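Local coordinates for beta-mannosidase (Trichoderma harzianum, PDB 4CVU), which probably removes beta-linked mannose from the non-reducing ends of saccharide chains, as a fungal beta-mannosidase of glycoside hydrolase family 2, at residues S733-E738 and F899-F904; G366-N371 and G564-D569; F206-P211 and D393-R398. All blocks are in the same frame, centred on the assembly; numbering follows the deposited sequence.

Contact 1: residues S733-E738 and F899-F904; sequences SRRTYE and FDDNAF
R734 and R735, neighbours in the last turn of helix 729-736, send their guanidinium groups to two different places on the loop that links strands 895-899 and 904-906 of the C-terminal Ig-fold domain. R734 takes the near end of the loop. Its CG stands anti to the backbone N (chi1 166°) and the chain bends at chi3, so that NH1 and NH2 both grip one atom, the backbone oxygen of F899, at 3.0 Å from R734 NH1 to F899 O. The two nitrogens reach that oxygen from opposite faces of its carbonyl plane, while the oxygen itself lies close to the guanidinium plane. S413 OG takes a further bond from R734 NH2.

R735 works the far end. NH1 meets the carbonyl of N902 almost straight, R735 NH1 to N902 O being 2.9 Å, and also makes a salt bridge to D901, with guanidinium and carboxylate planes 76° apart; its hydrogen bond to D901 OD1 is weak. K912 holds the other carboxylate oxygen. Just beyond, where A903 and F904 both face T887 in a G1 beta bulge, R735 NH2 reaches A903 O at 2.8 Å, the oxygen standing 32° out of the guanidinium plane. One water joins the two arginine sites, accepting from R734 NH1 and donating to D901 OD1.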
ATOM      1  N   SER A 733      -3.692 -28.785 -13.044  1.00 34.19           N
ATOM      2  CA  SER A 733      -2.553 -29.454 -13.656  1.00 34.51           C
ATOM      3  C   SER A 733      -2.010 -30.611 -12.785  1.00 36.19           C
ATOM      4  O   SER A 733      -1.621 -31.642 -13.318  1.00 33.03           O
ATOM      5  CB  SER A 733      -1.505 -28.408 -14.025  1.00 37.24           C
ATOM      6  OG  SER A 733      -0.894 -27.797 -12.890  1.00 39.49           O
ATOM      7  N   ARG A 734      -2.000 -30.455 -11.448  1.00 35.28           N
ATOM      8  CA  ARG A 734      -1.653 -31.589 -10.567  1.00 36.12           C
ATOM      9  C   ARG A 734      -2.458 -32.827 -10.896  1.00 36.48           C
ATOM     10  O   ARG A 734      -1.888 -33.934 -10.998  1.00 36.87           O
ATOM     11  CB  ARG A 734      -1.878 -31.245  -9.093  1.00 36.54           C
ATOM     12  CG  ARG A 734      -1.867 -32.451  -8.140  1.00 38.56           C
ATOM     13  CD  ARG A 734      -2.485 -32.098  -6.796  1.00 38.63           C
ATOM     14  NE  ARG A 734      -1.566 -31.445  -5.850  1.00 37.98           N
ATOM     15  CZ  ARG A 734      -1.935 -30.586  -4.902  1.00 37.76           C
ATOM     16  NH1 ARG A 734      -3.187 -30.180  -4.791  1.00 38.67           N
ATOM     17  NH2 ARG A 734      -1.062 -30.124  -4.046  1.00 39.90           N
ATOM     18  N   ARG A 735      -3.784 -32.669 -11.026  1.00 36.09           N
ATOM     19  CA  ARG A 735      -4.665 -33.796 -11.294  1.00 37.68           C
ATOM     20  C   ARG A 735      -4.403 -34.274 -12.688  1.00 37.66           C
ATOM     21  O   ARG A 735      -4.382 -35.495 -12.946  1.00 37.64           O
ATOM     22  CB  ARG A 735      -6.152 -33.436 -11.174  1.00 37.81           C
ATOM     23  CG  ARG A 735      -6.675 -33.320  -9.742  1.00 38.50           C
ATOM     24  CD  ARG A 735      -8.215 -33.336  -9.751  1.00 38.56           C
ATOM     25  NE  ARG A 735      -8.793 -32.153 -10.391  1.00 37.41           N
ATOM     26  CZ  ARG A 735      -9.068 -31.007  -9.759  1.00 38.74           C
ATOM     27  NH1 ARG A 735      -8.843 -30.871  -8.442  1.00 37.90           N
ATOM     28  NH2 ARG A 735      -9.580 -29.990 -10.445  1.00 39.79           N
ATOM     29  N   THR A 736      -4.197 -33.320 -13.588  1.00 38.79           N
ATOM     30  CA  THR A 736      -4.036 -33.671 -14.990  1.00 38.87           C
ATOM     31  C   THR A 736      -2.617 -34.216 -15.293  1.00 38.42           C
ATOM     32  O   THR A 736      -2.405 -34.754 -16.365  1.00 40.16           O
ATOM     33  CB  THR A 736      -4.387 -32.477 -15.920  1.00 38.36           C
ATOM     34  OG1 THR A 736      -5.495 -31.763 -15.387  1.00 38.62           O
ATOM     35  CG2 THR A 736      -4.746 -32.952 -17.331  1.00 37.08           C
ATOM     36  N   TYR A 737      -1.672 -34.039 -14.370  1.00 38.58           N
ATOM     37  CA  TYR A 737      -0.346 -34.640 -14.462  1.00 40.23           C
ATOM     38  C   TYR A 737      -0.219 -35.950 -13.615  1.00 42.55           C
ATOM     39  O   TYR A 737       0.868 -36.474 -13.396  1.00 40.95           O
ATOM     40  CB  TYR A 737       0.743 -33.624 -14.057  1.00 41.26           C
ATOM     41  CG  TYR A 737       1.142 -32.577 -15.122  1.00 39.27           C
ATOM     42  CD1 TYR A 737       0.913 -32.776 -16.475  1.00 39.59           C
ATOM     43  CD2 TYR A 737       1.824 -31.434 -14.756  1.00 41.02           C
ATOM     44  CE1 TYR A 737       1.337 -31.847 -17.431  1.00 39.44           C
ATOM     45  CE2 TYR A 737       2.256 -30.505 -15.709  1.00 40.79           C
ATOM     46  CZ  TYR A 737       1.984 -30.716 -17.053  1.00 39.16           C
ATOM     47  OH  TYR A 737       2.386 -29.800 -18.003  1.00 37.66           O
ATOM     48  N   GLU A 738      -1.336 -36.460 -13.112  1.00 41.54           N
ATOM     49  CA  GLU A 738      -1.292 -37.723 -12.382  1.00 44.24           C
ATOM     50  C   GLU A 738      -0.891 -38.867 -13.341  1.00 42.02           C
ATOM     51  O   GLU A 738      -1.063 -38.774 -14.565  1.00 41.46           O
ATOM     52  CB  GLU A 738      -2.649 -38.015 -11.718  1.00 45.24           C
ATOM     53  CG  GLU A 738      -2.915 -37.180 -10.467  1.00 46.66           C
ATOM     54  CD  GLU A 738      -4.053 -37.718  -9.638  1.00 48.61           C
ATOM     55  OE1 GLU A 738      -3.947 -38.873  -9.226  1.00 60.30           O
ATOM     56  OE2 GLU A 738      -5.050 -37.043  -9.424  1.00 48.52           O
ATOM     57  N   PHE A 899      -3.132 -26.629  -0.505  1.00 38.50           N
ATOM     58  CA  PHE A 899      -4.060 -27.700  -0.138  1.00 38.87           C
ATOM     59  C   PHE A 899      -3.764 -28.954  -0.987  1.00 40.29           C
ATOM     60  O   PHE A 899      -3.213 -28.854  -2.092  1.00 36.81           O
ATOM     61  CB  PHE A 899      -5.502 -27.247  -0.366  1.00 38.33           C
ATOM     62  CG  PHE A 899      -5.923 -26.093   0.505  1.00 37.96           C
ATOM     63  CD1 PHE A 899      -6.409 -26.319   1.803  1.00 37.80           C
ATOM     64  CD2 PHE A 899      -5.856 -24.778   0.035  1.00 37.66           C
ATOM     65  CE1 PHE A 899      -6.780 -25.259   2.629  1.00 37.15           C
ATOM     66  CE2 PHE A 899      -6.220 -23.718   0.856  1.00 39.15           C
ATOM     67  CZ  PHE A 899      -6.700 -23.964   2.151  1.00 38.64           C
ATOM     68  N   ASP A 900      -4.193 -30.121  -0.493  1.00 41.11           N
ATOM     69  CA  ASP A 900      -3.939 -31.375  -1.228  1.00 42.95           C
ATOM     70  C   ASP A 900      -4.907 -31.554  -2.379  1.00 41.85           C
ATOM     71  O   ASP A 900      -4.755 -32.447  -3.199  1.00 41.50           O
ATOM     72  CB  ASP A 900      -3.930 -32.595  -0.300  1.00 46.00           C
ATOM     73  CG  ASP A 900      -5.298 -32.950   0.246  1.00 49.02           C
ATOM     74  OD1 ASP A 900      -6.330 -32.651  -0.395  1.00 53.36           O
ATOM     75  OD2 ASP A 900      -5.346 -33.594   1.328  1.00 54.15           O
ATOM     76  N   ASP A 901      -5.915 -30.685  -2.427  1.00 40.22           N
ATOM     77  CA  ASP A 901      -6.809 -30.617  -3.568  1.00 38.70           C
ATOM     78  C   ASP A 901      -7.551 -29.284  -3.528  1.00 37.44           C
ATOM     79  O   ASP A 901      -7.658 -28.670  -2.471  1.00 35.67           O
ATOM     80  CB  ASP A 901      -7.836 -31.751  -3.538  1.00 38.68           C
ATOM     81  CG  ASP A 901      -8.410 -32.042  -4.920  1.00 38.37           C
ATOM     82  OD1 ASP A 901      -7.825 -31.574  -5.919  1.00 37.36           O
ATOM     83  OD2 ASP A 901      -9.453 -32.711  -5.004  1.00 40.06           O
ATOM     84  N   ASN A 902      -8.010 -28.838  -4.686  1.00 35.45           N
ATOM     85  CA  ASN A 902      -8.770 -27.608  -4.782  1.00 36.99           C
ATOM     86  C   ASN A 902      -9.433 -27.552  -6.151  1.00 38.36           C
ATOM     87  O   ASN A 902      -9.040 -28.310  -7.042  1.00 38.93           O
ATOM     88  CB  ASN A 902      -7.862 -26.382  -4.549  1.00 35.62           C
ATOM     89  CG  ASN A 902      -8.509 -25.333  -3.686  1.00 35.12           C
ATOM     90  OD1 ASN A 902      -9.715 -25.358  -3.481  1.00 35.51           O
ATOM     91  ND2 ASN A 902      -7.716 -24.405  -3.170  1.00 35.67           N
ATOM     92  N   ALA A 903     -10.424 -26.673  -6.303  1.00 39.08           N
ATOM     93  CA  ALA A 903     -11.189 -26.576  -7.542  1.00 39.14           C
ATOM     94  C   ALA A 903     -11.761 -27.920  -7.941  1.00 41.67           C
ATOM     95  O   ALA A 903     -11.438 -28.446  -8.991  1.00 41.79           O
ATOM     96  CB  ALA A 903     -10.335 -25.995  -8.673  1.00 40.10           C
ATOM     97  N   PHE A 904     -12.627 -28.467  -7.080  1.00 41.91           N
ATOM     98  CA  PHE A 904     -13.204 -29.783  -7.292  1.00 41.90           C
ATOM     99  C   PHE A 904     -14.751 -29.763  -7.252  1.00 42.73           C
ATOM    100  O   PHE A 904     -15.390 -28.811  -6.779  1.00 40.59           O
ATOM    101  CB  PHE A 904     -12.660 -30.778  -6.254  1.00 41.62           C
ATOM    102  CG  PHE A 904     -12.701 -30.277  -4.820  1.00 41.49           C
ATOM    103  CD1 PHE A 904     -13.862 -30.351  -4.074  1.00 39.48           C
ATOM    104  CD2 PHE A 904     -11.564 -29.738  -4.226  1.00 39.76           C
ATOM    105  CE1 PHE A 904     -13.890 -29.899  -2.766  1.00 39.61           C
ATOM    106  CE2 PHE A 904     -11.591 -29.283  -2.914  1.00 39.48           C
ATOM    107  CZ  PHE A 904     -12.771 -29.361  -2.185  1.00 38.70           C
TER
HETATM  108  O   HOH W   1      -5.350 -30.498  -6.914  1.00 39.65           O

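Contact 2: residues G366-N371 and G564-D569; sequences GITPGN and GHIYGD
H565 and Y567 both carry CG anti to the carbonyl carbon, H565 with chi1 -67° and Y567 with chi1 -47°, and these torsions lay the imidazole beneath P369 and swing the phenol ring toward G370 and N371. At I566, the residue between them in sequence, the backbones form a single beta bridge with G370, with the hydrogen-bond pattern of a parallel pair. It ties the loop after helix 360-365 to the loop before strand 570-572.

The bridge has two bonds, both in the carbonyl plane of their acceptor. I566 N gives a nearly straight bond to P369 O at 2.9 Å, and N371 N answers with 3.1 Å to I566 O. The same I566 oxygen receives a CA-H...O contact from G370 and a hydrogen bond from R590, so two N-H donors and one weaker CA-H contact meet at this oxygen. A CB on G370 would run into it, which suits the glycine.

P369 CB sits over the centre of the H565 ring in a CH-pi contact, 3.6 Å from the ring centroid and only 11° off its normal. Putting an alanine at H565 would probably leave P369 without the flat face it rests on and open a gap beside the proline ring. T368 CG2 meets the end of I566 from across, 3.8 Å to I566 CD1, the two side chains lying roughly at right angles.

N371 is pinned through its amide: OD1 accepts from R557, and ND2 donates to the backbone oxygens of S355 and W543. Held so, it touches the Y567 ring at its edge, with N371 OD1 3.4 Å from Y567 CD2.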
ATOM      1  N   GLY A 366       4.291 -47.705 -36.320  1.00 52.62           N
ATOM      2  CA  GLY A 366       3.115 -46.887 -36.546  1.00 52.31           C
ATOM      3  C   GLY A 366       3.281 -45.415 -36.195  1.00 50.60           C
ATOM      4  O   GLY A 366       2.318 -44.674 -36.189  1.00 51.00           O
ATOM      5  N   ILE A 367       4.501 -44.992 -35.910  1.00 49.16           N
ATOM      6  CA  ILE A 367       4.787 -43.596 -35.600  1.00 48.12           C
ATOM      7  C   ILE A 367       4.991 -42.788 -36.878  1.00 46.25           C
ATOM      8  O   ILE A 367       5.774 -43.164 -37.737  1.00 48.25           O
ATOM      9  CB  ILE A 367       6.032 -43.467 -34.693  1.00 47.40           C
ATOM     10  CG1 ILE A 367       5.782 -44.204 -33.379  1.00 48.37           C
ATOM     11  CG2 ILE A 367       6.337 -42.008 -34.400  1.00 46.91           C
ATOM     12  CD1 ILE A 367       6.985 -44.297 -32.460  1.00 48.70           C
ATOM     13  N   THR A 368       4.284 -41.676 -36.994  1.00 44.40           N
ATOM     14  CA  THR A 368       4.522 -40.711 -38.062  1.00 44.41           C
ATOM     15  C   THR A 368       6.000 -40.315 -38.230  1.00 43.68           C
ATOM     16  O   THR A 368       6.681 -39.974 -37.244  1.00 43.67           O
ATOM     17  CB  THR A 368       3.710 -39.450 -37.852  1.00 45.10           C
ATOM     18  OG1 THR A 368       2.361 -39.808 -37.536  1.00 45.15           O
ATOM     19  CG2 THR A 368       3.737 -38.553 -39.101  1.00 46.19           C
ATOM     20  N   PRO A 369       6.482 -40.330 -39.486  1.00 43.91           N
ATOM     21  CA  PRO A 369       7.857 -39.964 -39.856  1.00 44.72           C
ATOM     22  C   PRO A 369       8.114 -38.493 -39.606  1.00 44.34           C
ATOM     23  O   PRO A 369       7.175 -37.716 -39.431  1.00 42.47           O
ATOM     24  CB  PRO A 369       7.929 -40.235 -41.375  1.00 44.22           C
ATOM     25  CG  PRO A 369       6.769 -41.077 -41.680  1.00 47.05           C
ATOM     26  CD  PRO A 369       5.701 -40.726 -40.681  1.00 44.83           C
ATOM     27  N   GLY A 370       9.390 -38.147 -39.589  1.00 44.00           N
ATOM     28  CA  GLY A 370       9.842 -36.822 -39.252  1.00 44.49           C
ATOM     29  C   GLY A 370      11.042 -36.887 -38.332  1.00 43.64           C
ATOM     30  O   GLY A 370      11.992 -37.640 -38.565  1.00 43.88           O
ATOM     31  N   ASN A 371      10.994 -36.064 -37.287  1.00 41.85           N
ATOM     32  CA  ASN A 371      12.068 -36.029 -36.317  1.00 41.90           C
ATOM     33  C   ASN A 371      11.513 -36.121 -34.898  1.00 40.80           C
ATOM     34  O   ASN A 371      10.480 -35.580 -34.588  1.00 38.98           O
ATOM     35  CB  ASN A 371      12.837 -34.728 -36.442  1.00 41.11           C
ATOM     36  CG  ASN A 371      13.898 -34.774 -37.492  1.00 43.12           C
ATOM     37  OD1 ASN A 371      13.604 -34.789 -38.679  1.00 42.16           O
ATOM     38  ND2 ASN A 371      15.167 -34.796 -37.050  1.00 41.82           N
ATOM     39  N   GLY A 564       2.762 -34.231 -44.419  1.00 54.84           N
ATOM     40  CA  GLY A 564       2.357 -35.405 -43.659  1.00 53.32           C
ATOM     41  C   GLY A 564       3.332 -35.775 -42.537  1.00 52.04           C
ATOM     42  O   GLY A 564       2.942 -36.446 -41.589  1.00 52.46           O
ATOM     43  N   HIS A 565       4.600 -35.378 -42.641  1.00 49.86           N
ATOM     44  CA  HIS A 565       5.586 -35.688 -41.591  1.00 47.38           C
ATOM     45  C   HIS A 565       5.490 -34.697 -40.447  1.00 45.54           C
ATOM     46  O   HIS A 565       4.974 -33.597 -40.629  1.00 44.61           O
ATOM     47  CB  HIS A 565       6.986 -35.676 -42.153  1.00 49.01           C
ATOM     48  CG  HIS A 565       7.248 -36.778 -43.129  1.00 50.17           C
ATOM     49  ND1 HIS A 565       8.515 -37.246 -43.396  1.00 54.03           N
ATOM     50  CD2 HIS A 565       6.412 -37.517 -43.890  1.00 53.16           C
ATOM     51  CE1 HIS A 565       8.452 -38.215 -44.292  1.00 53.30           C
ATOM     52  NE2 HIS A 565       7.184 -38.407 -44.599  1.00 53.60           N
ATOM     53  N   ILE A 566       5.985 -35.097 -39.276  1.00 43.04           N
ATOM     54  CA  ILE A 566       5.892 -34.269 -38.054  1.00 41.13           C
ATOM     55  C   ILE A 566       7.289 -34.071 -37.461  1.00 40.45           C
ATOM     56  O   ILE A 566       8.074 -35.019 -37.398  1.00 39.49           O
ATOM     57  CB  ILE A 566       4.997 -34.938 -37.011  1.00 40.86           C
ATOM     58  CG1 ILE A 566       3.555 -34.939 -37.491  1.00 40.79           C
ATOM     59  CG2 ILE A 566       5.090 -34.204 -35.662  1.00 41.02           C
ATOM     60  CD1 ILE A 566       2.648 -35.834 -36.682  1.00 41.34           C
ATOM     61  N   TYR A 567       7.577 -32.850 -37.020  1.00 39.33           N
ATOM     62  CA  TYR A 567       8.879 -32.505 -36.527  1.00 39.38           C
ATOM     63  C   TYR A 567       8.720 -31.591 -35.328  1.00 38.99           C
ATOM     64  O   TYR A 567       7.824 -30.764 -35.281  1.00 38.63           O
ATOM     65  CB  TYR A 567       9.685 -31.722 -37.571  1.00 39.93           C
ATOM     66  CG  TYR A 567       9.673 -32.317 -38.957  1.00 40.95           C
ATOM     67  CD1 TYR A 567       8.659 -32.009 -39.859  1.00 41.74           C
ATOM     68  CD2 TYR A 567      10.650 -33.222 -39.348  1.00 41.93           C
ATOM     69  CE1 TYR A 567       8.646 -32.566 -41.142  1.00 42.50           C
ATOM     70  CE2 TYR A 567      10.645 -33.785 -40.633  1.00 42.80           C
ATOM     71  CZ  TYR A 567       9.634 -33.450 -41.515  1.00 43.47           C
ATOM     72  OH  TYR A 567       9.600 -34.010 -42.794  1.00 45.95           O
ATOM     73  N   GLY A 568       9.622 -31.713 -34.388  1.00 39.73           N
ATOM     74  CA  GLY A 568       9.802 -30.662 -33.394  1.00 38.37           C
ATOM     75  C   GLY A 568       8.823 -30.611 -32.268  1.00 38.33           C
ATOM     76  O   GLY A 568       7.823 -31.301 -32.248  1.00 39.82           O
ATOM     77  N   ASP A 569       9.136 -29.753 -31.307  1.00 37.22           N
ATOM     78  CA  ASP A 569       8.218 -29.411 -30.260  1.00 37.85           C
ATOM     79  C   ASP A 569       7.248 -28.306 -30.713  1.00 39.93           C
ATOM     80  O   ASP A 569       7.448 -27.695 -31.760  1.00 41.29           O
ATOM     81  CB  ASP A 569       8.972 -29.004 -28.978  1.00 35.81           C
ATOM     82  CG  ASP A 569       9.947 -27.860 -29.170  1.00 36.09           C
ATOM     83  OD1 ASP A 569      10.220 -27.469 -30.337  1.00 34.20           O
ATOM     84  OD2 ASP A 569      10.453 -27.323 -28.102  1.00 32.67           O
TER

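Contact 3: residues F206-P211 and D393-R398; sequences FSPVGP and DAFWPR
F206 and P208 meet A394 and F395 in a buried apolar seam at a domain junction, where the galactose-binding-like domain near the N-terminus packs on the loop leading from strand 380-389 to helix 401-413. That loop probably belongs to the catalytic (beta/alpha)8 barrel, as in other family 2 enzymes.

The two phenylalanines are the main partners. Their planes are 28° apart, yet the rings are slid so far along each other, with centroids 5.5 Å apart, that they barely overlap; the closest approach is F206 CD2 to F395 CZ at 3.6 Å. F395 gets there with CG anti to its carbonyl carbon (chi1 -45°), its ring end reaching back toward F206. The methyl of A394 comes to the edge of the F206 ring, 3.9 Å from A394 CB to F206 CD2, while also lying over the rim of its neighbour F395. P208 approaches the F395 ring at its edge, with P208 CB 3.7 Å from F395 CD1. H58 and L59 of helix 57-63 also pack against F395.

Polar bonds keep the barrel loop in shape. D393 OD1 closes an Asx turn by accepting from F395 N at 2.9 Å through its anti lone pair. On its syn side D393 OD1 takes R398 NE at 2.7 Å, close to straight. D393 OD2 goes to R403 and Y722, and R398 NH1 reaches E69 on the other domain.

No hydrogen bond crosses between the two segments. Between them the contact rests on apolar fit, while polar bonds such as R398 to E69 and W396 to E194 join the domains beside it, and the doubly gripped carboxylate oxygen probably fixes how A394 and F395 are presented.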
ATOM      1  N   PHE A 206      14.187  -3.329 -14.225  1.00 33.96           N
ATOM      2  CA  PHE A 206      14.959  -2.577 -13.224  1.00 35.57           C
ATOM      3  C   PHE A 206      16.439  -2.390 -13.543  1.00 35.29           C
ATOM      4  O   PHE A 206      17.103  -1.561 -12.904  1.00 36.37           O
ATOM      5  CB  PHE A 206      14.766  -3.197 -11.831  1.00 34.82           C
ATOM      6  CG  PHE A 206      13.385  -2.979 -11.270  1.00 34.55           C
ATOM      7  CD1 PHE A 206      12.883  -1.688 -11.130  1.00 34.77           C
ATOM      8  CD2 PHE A 206      12.573  -4.051 -10.926  1.00 35.08           C
ATOM      9  CE1 PHE A 206      11.612  -1.478 -10.660  1.00 35.68           C
ATOM     10  CE2 PHE A 206      11.290  -3.833 -10.445  1.00 33.96           C
ATOM     11  CZ  PHE A 206      10.831  -2.539 -10.307  1.00 34.34           C
ATOM     12  N   SER A 207      16.953  -3.183 -14.498  1.00 35.29           N
ATOM     13  CA  SER A 207      18.367  -3.197 -14.864  1.00 33.51           C
ATOM     14  C   SER A 207      19.294  -3.003 -13.651  1.00 34.27           C
ATOM     15  O   SER A 207      20.114  -2.067 -13.639  1.00 33.14           O
ATOM     16  CB  SER A 207      18.666  -2.107 -15.885  1.00 34.93           C
ATOM     17  OG  SER A 207      20.045  -2.099 -16.174  1.00 34.27           O
ATOM     18  N   PRO A 208      19.235  -3.936 -12.692  1.00 34.82           N
ATOM     19  CA  PRO A 208      20.049  -3.834 -11.474  1.00 35.99           C
ATOM     20  C   PRO A 208      21.517  -4.125 -11.743  1.00 35.45           C
ATOM     21  O   PRO A 208      21.874  -4.743 -12.785  1.00 37.44           O
ATOM     22  CB  PRO A 208      19.419  -4.882 -10.572  1.00 34.52           C
ATOM     23  CG  PRO A 208      18.932  -5.931 -11.532  1.00 33.77           C
ATOM     24  CD  PRO A 208      18.344  -5.096 -12.636  1.00 33.76           C
ATOM     25  N   VAL A 209      22.365  -3.625 -10.849  1.00 36.33           N
ATOM     26  CA  VAL A 209      23.818  -3.794 -10.966  1.00 37.67           C
ATOM     27  C   VAL A 209      24.386  -4.004  -9.587  1.00 38.86           C
ATOM     28  O   VAL A 209      23.816  -3.518  -8.600  1.00 36.27           O
ATOM     29  CB  VAL A 209      24.556  -2.616 -11.626  1.00 37.55           C
ATOM     30  CG1 VAL A 209      24.082  -2.431 -13.069  1.00 37.78           C
ATOM     31  CG2 VAL A 209      24.368  -1.321 -10.850  1.00 38.85           C
ATOM     32  N   GLY A 210      25.493  -4.734  -9.539  1.00 37.65           N
ATOM     33  CA  GLY A 210      26.188  -4.980  -8.278  1.00 39.60           C
ATOM     34  C   GLY A 210      26.908  -6.319  -8.257  1.00 39.04           C
ATOM     35  O   GLY A 210      26.844  -7.087  -9.242  1.00 38.71           O
ATOM     36  N   PRO A 211      27.580  -6.610  -7.136  1.00 39.88           N
ATOM     37  CA  PRO A 211      28.238  -7.871  -6.946  1.00 39.82           C
ATOM     38  C   PRO A 211      27.163  -8.910  -6.665  1.00 39.76           C
ATOM     39  O   PRO A 211      26.810  -9.168  -5.514  1.00 40.29           O
ATOM     40  CB  PRO A 211      29.146  -7.608  -5.734  1.00 40.95           C
ATOM     41  CG  PRO A 211      28.411  -6.620  -4.927  1.00 40.94           C
ATOM     42  CD  PRO A 211      27.669  -5.767  -5.924  1.00 41.95           C
ATOM     43  N   ASP A 393      12.692 -13.561  -9.036  1.00 34.52           N
ATOM     44  CA  ASP A 393      12.840 -12.223  -8.504  1.00 35.64           C
ATOM     45  C   ASP A 393      13.574 -11.391  -9.538  1.00 36.50           C
ATOM     46  O   ASP A 393      14.320 -11.920 -10.365  1.00 37.91           O
ATOM     47  CB  ASP A 393      13.565 -12.298  -7.168  1.00 35.16           C
ATOM     48  CG  ASP A 393      13.268 -11.116  -6.225  1.00 34.64           C
ATOM     49  OD1 ASP A 393      13.866 -10.007  -6.400  1.00 34.44           O
ATOM     50  OD2 ASP A 393      12.454 -11.280  -5.264  1.00 34.01           O
ATOM     51  N   ALA A 394      13.342 -10.083  -9.523  1.00 35.67           N
ATOM     52  CA  ALA A 394      14.120  -9.216 -10.390  1.00 35.53           C
ATOM     53  C   ALA A 394      15.541  -9.000  -9.826  1.00 36.24           C
ATOM     54  O   ALA A 394      16.433  -8.524 -10.549  1.00 37.05           O
ATOM     55  CB  ALA A 394      13.392  -7.899 -10.636  1.00 36.15           C
ATOM     56  N   PHE A 395      15.740  -9.327  -8.550  1.00 34.27           N
ATOM     57  CA  PHE A 395      17.021  -9.180  -7.887  1.00 33.67           C
ATOM     58  C   PHE A 395      17.506 -10.524  -7.331  1.00 34.35           C
ATOM     59  O   PHE A 395      17.132 -10.965  -6.248  1.00 36.53           O
ATOM     60  CB  PHE A 395      16.918  -8.120  -6.797  1.00 33.24           C
ATOM     61  CG  PHE A 395      16.206  -6.887  -7.252  1.00 32.11           C
ATOM     62  CD1 PHE A 395      16.850  -5.951  -8.062  1.00 32.87           C
ATOM     63  CD2 PHE A 395      14.915  -6.671  -6.925  1.00 30.61           C
ATOM     64  CE1 PHE A 395      16.187  -4.818  -8.494  1.00 32.23           C
ATOM     65  CE2 PHE A 395      14.240  -5.563  -7.372  1.00 31.38           C
ATOM     66  CZ  PHE A 395      14.873  -4.627  -8.166  1.00 31.77           C
ATOM     67  N   TRP A 396      18.355 -11.171  -8.092  1.00 34.29           N
ATOM     68  CA  TRP A 396      18.794 -12.534  -7.791  1.00 34.44           C
ATOM     69  C   TRP A 396      19.422 -12.659  -6.400  1.00 34.76           C
ATOM     70  O   TRP A 396      19.153 -13.623  -5.705  1.00 33.85           O
ATOM     71  CB  TRP A 396      19.750 -13.061  -8.872  1.00 33.50           C
ATOM     72  CG  TRP A 396      19.013 -13.780 -10.004  1.00 32.00           C
ATOM     73  CD1 TRP A 396      18.725 -13.288 -11.242  1.00 32.80           C
ATOM     74  CD2 TRP A 396      18.442 -15.078  -9.944  1.00 31.68           C
ATOM     75  NE1 TRP A 396      18.012 -14.223 -11.977  1.00 31.81           N
ATOM     76  CE2 TRP A 396      17.841 -15.340 -11.197  1.00 31.34           C
ATOM     77  CE3 TRP A 396      18.405 -16.073  -8.964  1.00 31.72           C
ATOM     78  CZ2 TRP A 396      17.226 -16.524 -11.481  1.00 30.75           C
ATOM     79  CZ3 TRP A 396      17.792 -17.243  -9.238  1.00 32.03           C
ATOM     80  CH2 TRP A 396      17.217 -17.481 -10.512  1.00 31.50           C
ATOM     81  N   PRO A 397      20.190 -11.651  -5.967  1.00 35.66           N
ATOM     82  CA  PRO A 397      20.738 -11.805  -4.627  1.00 36.48           C
ATOM     83  C   PRO A 397      19.744 -12.092  -3.497  1.00 37.18           C
ATOM     84  O   PRO A 397      20.121 -12.733  -2.519  1.00 39.72           O
ATOM     85  CB  PRO A 397      21.457 -10.487  -4.402  1.00 37.09           C
ATOM     86  CG  PRO A 397      21.892 -10.076  -5.765  1.00 37.15           C
ATOM     87  CD  PRO A 397      20.696 -10.439  -6.618  1.00 35.35           C
ATOM     88  N   ARG A 398      18.493 -11.636  -3.592  1.00 35.94           N
ATOM     89  CA  ARG A 398      17.585 -11.855  -2.460  1.00 36.39           C
ATOM     90  C   ARG A 398      16.824 -13.165  -2.577  1.00 35.27           C
ATOM     91  O   ARG A 398      15.998 -13.495  -1.724  1.00 34.08           O
ATOM     92  CB  ARG A 398      16.630 -10.647  -2.261  1.00 36.39           C
ATOM     93  CG  ARG A 398      15.652 -10.369  -3.388  1.00 36.54           C
ATOM     94  CD  ARG A 398      14.790  -9.163  -2.977  1.00 36.52           C
ATOM     95  NE  ARG A 398      13.871  -8.767  -4.026  1.00 35.71           N
ATOM     96  CZ  ARG A 398      12.922  -7.847  -3.865  1.00 34.93           C
ATOM     97  NH1 ARG A 398      12.824  -7.180  -2.719  1.00 35.76           N
ATOM     98  NH2 ARG A 398      12.092  -7.564  -4.846  1.00 34.12           N
TER

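How the contacts relate
The three contacts are well separated: centres lie about 32 Å apart for contacts 1 and 2, about 34 Å for contacts 1 and 3, and about 43 Å for contacts 2 and 3, and none touches another. Contact 3 lies across the chain's centre from both others. Along the sequence contacts 2 and 3 cross, since 366-371 falls between the two segments of contact 3; both close before contact 1 opens. Segments 366-371 and 393-398 lie close to strands 374-377 and 380-389 of the mixed eight-stranded sheet. In what is probably the central barrel, contact 3 meets the N-terminal domain, contact 1 the C-terminal Ig-fold domain, and contact 2 joins two of its own loops.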